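PDB 1UUF: aldehyde reductase YahK, which reduces a wide range of aldehydes to the corresponding alcohols with a strong preference for NADPH, and binds two zinc ions per subunit. Local coordinates for residues G122-Y126 with S312-P318; L255-I261 with T276-R280; D335-A341 with K357-D363. All coordinates share one frame; numbering follows the deposited sequence.

Interaction 1 (G122-Y126 with S312-P318); sequences GLENY and SMIGGIP
L123 and G316 bring the two backbones within 4.2 Å, CA to CA, where the turn after helix 117-120 lies against the residue that N-caps helix 317-330. G122, at positive phi, closes the first helix as the C-prime residue of a Schellman motif, and its O takes a CA-H...O contact from G316 CA at 3.3 Å, a closeness allowed by the missing side chain of G316. Beside it I317 N donates to E124 OE1 (3.0 Å) from above the carboxylate plane, while OE2 is held by a salt bridge to R158. N125 lays its amide along G315: ND2 donates to M313 O at 3.0 Å, with the acceptor in the amide plane, and CB packs on I314, which also touches the catalytic-zinc ligand C178. With N125 CG between the backbone N and the carbonyl carbon (chi1 54°), ND2 also sits over one face of the Y126 ring, toward its rim. Y126 OH accepts from M313 N (3.2 Å), and a water links it to I314 O. Side chains of segment 122-126 thus satisfy backbone N-H and C=O groups of the loop entering helix 317-330 and of its first turn, across the domain boundary.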
# COMPACT_ATOMS: atom_id res chain seq x y z
N GLY A 122 16.32 -6.25 13.39
CA GLY A 122 15.59 -5.80 14.57
C GLY A 122 14.08 -5.89 14.37
O GLY A 122 13.31 -5.16 15.01
N LEU A 123 13.66 -6.78 13.48
CA LEU A 123 12.24 -6.97 13.19
C LEU A 123 11.84 -8.41 13.51
O LEU A 123 11.28 -9.11 12.67
CB LEU A 123 11.95 -6.65 11.72
CG LEU A 123 12.19 -5.20 11.30
CD1 LEU A 123 12.01 -5.06 9.80
CD2 LEU A 123 11.24 -4.27 12.05
N GLU A 124 12.11 -8.83 14.74
CA GLU A 124 11.78 -10.19 15.16
C GLU A 124 10.28 -10.46 15.02
O GLU A 124 9.87 -11.62 14.92
CB GLU A 124 12.21 -10.41 16.61
CG GLU A 124 13.71 -10.24 16.83
CD GLU A 124 14.11 -8.83 17.26
OE1 GLU A 124 13.35 -7.87 17.01
OE2 GLU A 124 15.20 -8.69 17.85
N ASN A 125 9.48 -9.40 15.00
CA ASN A 125 8.03 -9.53 14.86
C ASN A 125 7.61 -10.06 13.48
O ASN A 125 6.53 -10.63 13.33
CB ASN A 125 7.35 -8.17 15.13
CG ASN A 125 7.91 -7.04 14.27
OD1 ASN A 125 9.12 -6.92 14.09
ND2 ASN A 125 7.01 -6.19 13.76
N TYR A 126 8.47 -9.88 12.49
CA TYR A 126 8.18 -10.35 11.14
C TYR A 126 8.94 -11.63 10.79
O TYR A 126 8.94 -12.08 9.65
CB TYR A 126 8.49 -9.26 10.12
CG TYR A 126 7.56 -8.07 10.24
CD1 TYR A 126 8.05 -6.78 10.46
CD2 TYR A 126 6.18 -8.24 10.17
CE1 TYR A 126 7.19 -5.70 10.63
CE2 TYR A 126 5.30 -7.17 10.34
CZ TYR A 126 5.81 -5.91 10.57
OH TYR A 126 4.94 -4.86 10.77
N SER A 312 0.40 -3.64 9.33
CA SER A 312 1.54 -3.64 10.24
C SER A 312 1.14 -4.35 11.52
O SER A 312 -0.02 -4.30 11.91
CB SER A 312 1.96 -2.20 10.56
OG SER A 312 3.05 -2.17 11.47
N MET A 313 2.07 -5.07 12.14
CA MET A 313 1.75 -5.72 13.40
C MET A 313 2.87 -5.51 14.41
O MET A 313 4.06 -5.63 14.08
CB MET A 313 1.43 -7.21 13.22
CG MET A 313 2.52 -8.06 12.63
SD MET A 313 2.04 -9.81 12.78
CE MET A 313 3.28 -10.39 13.95
N ILE A 314 2.48 -5.19 15.64
CA ILE A 314 3.39 -4.90 16.73
C ILE A 314 4.66 -4.20 16.28
O ILE A 314 4.60 -3.26 15.50
CB ILE A 314 3.72 -6.18 17.54
CG1 ILE A 314 4.30 -7.27 16.63
CG2 ILE A 314 2.47 -6.68 18.22
CD1 ILE A 314 4.72 -8.52 17.39
N GLY A 315 5.81 -4.65 16.79
CA GLY A 315 7.07 -4.05 16.41
C GLY A 315 8.20 -4.95 16.85
O GLY A 315 7.98 -5.87 17.64
N GLY A 316 9.40 -4.72 16.33
CA GLY A 316 10.55 -5.52 16.72
C GLY A 316 10.96 -5.14 18.13
O GLY A 316 10.44 -4.17 18.69
N ILE A 317 11.91 -5.86 18.71
CA ILE A 317 12.31 -5.55 20.07
C ILE A 317 13.00 -4.18 20.20
O ILE A 317 12.65 -3.39 21.08
CB ILE A 317 13.22 -6.65 20.67
CG1 ILE A 317 12.50 -8.00 20.61
CG2 ILE A 317 13.54 -6.32 22.13
CD1 ILE A 317 11.21 -8.07 21.42
N PRO A 318 13.99 -3.89 19.34
CA PRO A 318 14.66 -2.59 19.44
C PRO A 318 13.69 -1.41 19.45
O PRO A 318 13.85 -0.48 20.24
CB PRO A 318 15.57 -2.58 18.22
CG PRO A 318 15.94 -4.02 18.08
CD PRO A 318 14.62 -4.73 18.30
O HOH W 1 5.95 -3.37 12.92

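Interaction 2 (L255-I261 with T276-R280); sequences LKSFDFI and TLLKR
The Rossmann-type coenzyme domain is tied here as the chain leads into the inner strand 258-263 of its parallel sheet: F258 bridges L278 of the short strand 278-279 in parallel, a brief pairing set apart from the main sheet by corners at D259 and R280. L277 O accepts two backbone donors: F258 N at 2.8 Å in the carbonyl plane, and S257 N from above that plane. K279 N answers by donating to F258 O, and K256 N reaches T276 O at 2.9 Å on a lone pair. L277 O also lies at the edge of the F258 ring, near its plane, and L277 CB packs on F258 CD1 (3.8 Å). I261 presses CG1 and CD1 against L278 CD2, each at 3.7 Å. K279 lies along D259; its bend at chi3 (59°) turns NZ to OD1, a salt bridge of 2.9 Å met on the syn side, while OD2 takes the backbone N of K197. K256 NZ forms a salt bridge with D128 of the second subunit. The F258 ring meets F224 and V222 of strand 220-225 and has a cation-pi contact with K197, whereas I261 and L278 both rest on M284 of strand 282-286.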
# COMPACT_ATOMS: atom_id res chain seq x y z
N LEU A 255 -10.73 16.03 2.44
CA LEU A 255 -10.37 15.39 1.18
C LEU A 255 -8.91 15.62 0.81
O LEU A 255 -8.40 16.73 0.94
CB LEU A 255 -11.26 15.92 0.06
CG LEU A 255 -11.04 15.32 -1.33
CD1 LEU A 255 -11.59 13.90 -1.38
CD2 LEU A 255 -11.73 16.19 -2.37
N LYS A 256 -8.24 14.56 0.35
CA LYS A 256 -6.84 14.63 -0.07
C LYS A 256 -5.96 15.49 0.83
O LYS A 256 -5.22 16.34 0.35
CB LYS A 256 -6.77 15.18 -1.50
CG LYS A 256 -7.62 14.44 -2.51
CD LYS A 256 -7.65 15.16 -3.86
CE LYS A 256 -8.53 14.44 -4.87
NZ LYS A 256 -8.64 15.18 -6.16
N SER A 257 -6.01 15.26 2.14
CA SER A 257 -5.21 16.08 3.05
C SER A 257 -4.30 15.33 4.02
O SER A 257 -3.46 15.94 4.68
CB SER A 257 -6.13 16.98 3.88
OG SER A 257 -6.88 16.20 4.80
N PHE A 258 -4.46 14.01 4.11
CA PHE A 258 -3.65 13.23 5.05
C PHE A 258 -2.37 12.64 4.48
O PHE A 258 -2.36 12.08 3.39
CB PHE A 258 -4.47 12.10 5.66
CG PHE A 258 -5.46 12.55 6.68
CD1 PHE A 258 -6.75 12.91 6.30
CD2 PHE A 258 -5.11 12.63 8.02
CE1 PHE A 258 -7.67 13.34 7.24
CE2 PHE A 258 -6.02 13.06 8.98
CZ PHE A 258 -7.31 13.42 8.58
N ASP A 259 -1.30 12.74 5.26
CA ASP A 259 -0.02 12.18 4.87
C ASP A 259 -0.07 10.70 5.20
O ASP A 259 0.43 9.86 4.46
CB ASP A 259 1.11 12.83 5.67
CG ASP A 259 1.35 14.27 5.27
OD1 ASP A 259 1.94 14.50 4.19
OD2 ASP A 259 0.95 15.17 6.03
N PHE A 260 -0.71 10.40 6.33
CA PHE A 260 -0.80 9.03 6.81
C PHE A 260 -2.05 8.83 7.65
O PHE A 260 -2.45 9.71 8.41
CB PHE A 260 0.45 8.73 7.64
CG PHE A 260 0.45 7.38 8.29
CD1 PHE A 260 0.44 6.22 7.51
CD2 PHE A 260 0.49 7.26 9.67
CE1 PHE A 260 0.45 4.97 8.11
CE2 PHE A 260 0.50 6.01 10.28
CZ PHE A 260 0.49 4.86 9.50
N ILE A 261 -2.67 7.66 7.51
CA ILE A 261 -3.85 7.34 8.30
C ILE A 261 -3.64 5.98 8.94
O ILE A 261 -3.39 4.99 8.25
CB ILE A 261 -5.14 7.30 7.45
CG1 ILE A 261 -5.49 8.71 6.96
CG2 ILE A 261 -6.29 6.76 8.29
CD1 ILE A 261 -6.72 8.77 6.09
N THR A 276 -9.77 8.30 -0.02
CA THR A 276 -9.89 9.59 -0.68
C THR A 276 -9.40 10.75 0.19
O THR A 276 -9.23 11.86 -0.30
CB THR A 276 -11.34 9.88 -1.11
OG1 THR A 276 -12.17 10.00 0.05
CG2 THR A 276 -11.86 8.76 -1.99
N LEU A 277 -9.16 10.48 1.47
CA LEU A 277 -8.68 11.52 2.39
C LEU A 277 -7.15 11.61 2.37
O LEU A 277 -6.57 12.51 2.97
CB LEU A 277 -9.13 11.22 3.83
CG LEU A 277 -10.62 10.97 4.07
CD1 LEU A 277 -10.85 10.84 5.57
CD2 LEU A 277 -11.45 12.10 3.50
N LEU A 278 -6.51 10.67 1.69
CA LEU A 278 -5.05 10.64 1.60
C LEU A 278 -4.48 11.54 0.51
O LEU A 278 -5.05 11.64 -0.57
CB LEU A 278 -4.57 9.22 1.32
CG LEU A 278 -4.82 8.13 2.36
CD1 LEU A 278 -4.45 6.78 1.77
CD2 LEU A 278 -3.99 8.42 3.61
N LYS A 279 -3.35 12.18 0.81
CA LYS A 279 -2.69 13.03 -0.17
C LYS A 279 -2.02 12.10 -1.17
O LYS A 279 -2.00 10.88 -0.98
CB LYS A 279 -1.59 13.86 0.49
CG LYS A 279 -2.08 14.89 1.49
CD LYS A 279 -0.93 15.43 2.33
CE LYS A 279 0.15 16.07 1.46
NZ LYS A 279 1.26 16.61 2.30
N ARG A 280 -1.49 12.67 -2.25
CA ARG A 280 -0.78 11.89 -3.25
C ARG A 280 0.38 11.22 -2.52
O ARG A 280 1.04 11.85 -1.68
CB ARG A 280 -0.27 12.81 -4.36
CG ARG A 280 0.59 12.12 -5.42
CD ARG A 280 2.07 12.23 -5.10
NE ARG A 280 2.52 13.62 -5.12
CZ ARG A 280 3.76 14.01 -4.84
NH1 ARG A 280 4.68 13.11 -4.51
NH2 ARG A 280 4.07 15.30 -4.88

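Interaction 3 (D335-A341 with K357-D363); sequences DIEMIRA and KYRFVID
Strands 336-339 and 359-363 pair in parallel as the two strands of a beta-alpha-beta unit whose crossover is helix 344-352; the short strand axes are inclined at 33° to each other. Backbone hydrogen bonds form the ladder: E337 N donates to R359 O, V361 N to E337 O, I339 N to V361 O (2.9 Å) and D363 N to I339 O, the last nearly along the C=O axis. At the entry, after a cis peptide bond, Y358 N meets D335 O at 2.7 Å from above its carbonyl plane. Apolar packing divides between the faces. On the side of I336 and V361, their CG2 methyls touch at 3.6 Å. On the other, I339 reaches the F360 ring with CG2 (3.6 Å to CD2) and I362 with CG1; chi1 of 61° tucks CG1 in between the main-chain N and C and turns CG2 to the ring. Cutting I339 back to an alanine is likely to leave a gap between F360, I362 and A347 of helix 344-352. Among the charged groups, the E337 carboxylate, salt-bridged to R350, lies beside the F360 ring with planes 66° apart; R359, whose side chain comes near the catalytic zinc, forms a salt bridge with E83. A water donates to E337 OE1 at 2.6 Å and accepts from K357 N at 2.9 Å.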
# COMPACT_ATOMS: atom_id res chain seq x y z
N ASP A 335 -4.47 4.64 29.41
CA ASP A 335 -5.54 4.96 30.35
C ASP A 335 -6.12 3.58 30.64
O ASP A 335 -6.62 2.92 29.73
CB ASP A 335 -6.59 5.87 29.71
CG ASP A 335 -6.01 7.19 29.26
OD1 ASP A 335 -5.10 7.70 29.95
OD2 ASP A 335 -6.48 7.73 28.24
N ILE A 336 -6.07 3.17 31.90
CA ILE A 336 -6.52 1.82 32.23
C ILE A 336 -7.57 1.67 33.32
O ILE A 336 -7.89 2.62 34.04
CB ILE A 336 -5.31 0.98 32.68
CG1 ILE A 336 -4.81 1.48 34.04
CG2 ILE A 336 -4.18 1.09 31.67
CD1 ILE A 336 -3.71 0.64 34.66
N GLU A 337 -8.10 0.46 33.40
CA GLU A 337 -9.06 0.09 34.43
C GLU A 337 -8.51 -1.21 34.98
O GLU A 337 -8.48 -2.22 34.28
CB GLU A 337 -10.46 -0.14 33.87
CG GLU A 337 -11.47 -0.43 34.98
CD GLU A 337 -12.88 -0.54 34.48
OE1 GLU A 337 -13.24 0.19 33.54
OE2 GLU A 337 -13.65 -1.35 35.06
N MET A 338 -8.07 -1.17 36.23
CA MET A 338 -7.50 -2.34 36.87
C MET A 338 -8.58 -3.35 37.27
O MET A 338 -9.63 -2.96 37.78
CB MET A 338 -6.71 -1.92 38.10
CG MET A 338 -5.77 -2.98 38.64
SD MET A 338 -4.71 -2.32 39.94
CE MET A 338 -3.50 -1.44 38.97
N ILE A 339 -8.32 -4.63 37.02
CA ILE A 339 -9.28 -5.67 37.37
C ILE A 339 -8.58 -6.84 38.05
O ILE A 339 -7.36 -6.94 38.03
CB ILE A 339 -10.02 -6.22 36.12
CG1 ILE A 339 -9.01 -6.84 35.14
CG2 ILE A 339 -10.79 -5.10 35.43
CD1 ILE A 339 -9.65 -7.48 33.92
N ARG A 340 -9.37 -7.71 38.68
CA ARG A 340 -8.82 -8.89 39.33
C ARG A 340 -8.66 -9.95 38.25
O ARG A 340 -9.29 -9.87 37.20
CB ARG A 340 -9.78 -9.41 40.40
CG ARG A 340 -10.10 -8.44 41.53
CD ARG A 340 -10.82 -9.18 42.66
NE ARG A 340 -12.04 -9.83 42.20
CZ ARG A 340 -13.24 -9.24 42.15
NH1 ARG A 340 -14.29 -9.92 41.71
NH2 ARG A 340 -13.38 -7.99 42.56
N ALA A 341 -7.82 -10.94 38.52
CA ALA A 341 -7.58 -12.00 37.55
C ALA A 341 -8.84 -12.82 37.28
O ALA A 341 -8.98 -13.41 36.21
CB ALA A 341 -6.45 -12.91 38.04
N LYS A 357 -12.24 2.45 29.17
CA LYS A 357 -11.47 3.64 28.82
C LYS A 357 -10.04 3.60 29.36
O LYS A 357 -9.76 4.15 30.43
CB LYS A 357 -12.18 4.89 29.35
CG LYS A 357 -13.53 5.16 28.69
CD LYS A 357 -14.17 6.45 29.19
CE LYS A 357 -14.57 6.36 30.65
NZ LYS A 357 -13.41 6.25 31.58
N TYR A 358 -9.13 2.96 28.63
CA TYR A 358 -9.44 2.31 27.35
C TYR A 358 -8.80 0.94 27.28
O TYR A 358 -8.84 0.28 26.24
CB TYR A 358 -8.90 3.15 26.19
CG TYR A 358 -9.64 4.45 26.02
CD1 TYR A 358 -9.33 5.56 26.79
CD2 TYR A 358 -10.71 4.53 25.13
CE1 TYR A 358 -10.07 6.73 26.69
CE2 TYR A 358 -11.46 5.70 25.02
CZ TYR A 358 -11.13 6.79 25.80
OH TYR A 358 -11.88 7.93 25.70
N ARG A 359 -8.23 0.50 28.40
CA ARG A 359 -7.56 -0.78 28.44
C ARG A 359 -7.70 -1.43 29.81
O ARG A 359 -7.49 -0.77 30.83
CB ARG A 359 -6.08 -0.59 28.13
CG ARG A 359 -5.58 -1.24 26.85
CD ARG A 359 -5.48 -2.74 26.99
NE ARG A 359 -4.77 -3.37 25.88
CZ ARG A 359 -5.26 -3.48 24.64
NH1 ARG A 359 -6.46 -3.00 24.35
NH2 ARG A 359 -4.53 -4.06 23.70
N PHE A 360 -8.08 -2.70 29.84
CA PHE A 360 -8.17 -3.41 31.10
C PHE A 360 -6.78 -3.92 31.42
O PHE A 360 -6.04 -4.34 30.53
CB PHE A 360 -9.12 -4.61 31.00
CG PHE A 360 -10.57 -4.24 31.00
CD1 PHE A 360 -11.34 -4.41 29.85
CD2 PHE A 360 -11.18 -3.74 32.14
CE1 PHE A 360 -12.69 -4.08 29.84
CE2 PHE A 360 -12.53 -3.41 32.15
CZ PHE A 360 -13.29 -3.58 30.99
N VAL A 361 -6.40 -3.86 32.70
CA VAL A 361 -5.11 -4.36 33.14
C VAL A 361 -5.32 -5.21 34.38
O VAL A 361 -5.91 -4.76 35.36
CB VAL A 361 -4.12 -3.22 33.45
CG1 VAL A 361 -2.83 -3.79 34.05
CG2 VAL A 361 -3.78 -2.48 32.17
N ILE A 362 -4.85 -6.45 34.31
CA ILE A 362 -4.98 -7.39 35.42
C ILE A 362 -3.95 -7.13 36.52
O ILE A 362 -2.77 -6.89 36.24
CB ILE A 362 -4.78 -8.84 34.92
CG1 ILE A 362 -5.84 -9.17 33.88
CG2 ILE A 362 -4.84 -9.81 36.10
CD1 ILE A 362 -5.45 -10.33 32.98
N ASP A 363 -4.41 -7.16 37.76
CA ASP A 363 -3.55 -6.98 38.92
C ASP A 363 -3.18 -8.43 39.22
O ASP A 363 -3.92 -9.14 39.90
CB ASP A 363 -4.36 -6.41 40.09
CG ASP A 363 -3.50 -6.05 41.28
OD1 ASP A 363 -2.38 -6.61 41.42
OD2 ASP A 363 -3.94 -5.22 42.10
O HOH W 2 -12.74 2.25 32.01

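Overall arrangement
Interaction 2 is nested along the chain inside the loop closed by interaction 1, and interaction 3 follows both, helix 317-330 leading from segment 312-318 to strand 336-339. Interactions 1 and 3 lie on opposite sides of the chain's centre, their centres about 25 Å apart; interaction 2 lies about 26 Å from interaction 1 and about 35 Å from interaction 3, centre to centre. Interaction 2 lies in the coenzyme domain, where the chain leads into strand 258-263 of the parallel sheet, and interaction 3 in the mixed sheet of the catalytic domain, while interaction 1 bridges the two domains. Interactions 1 and 2 both touch the second subunit; R280 of interaction 2 packs on L123 of the other subunit's interaction 1.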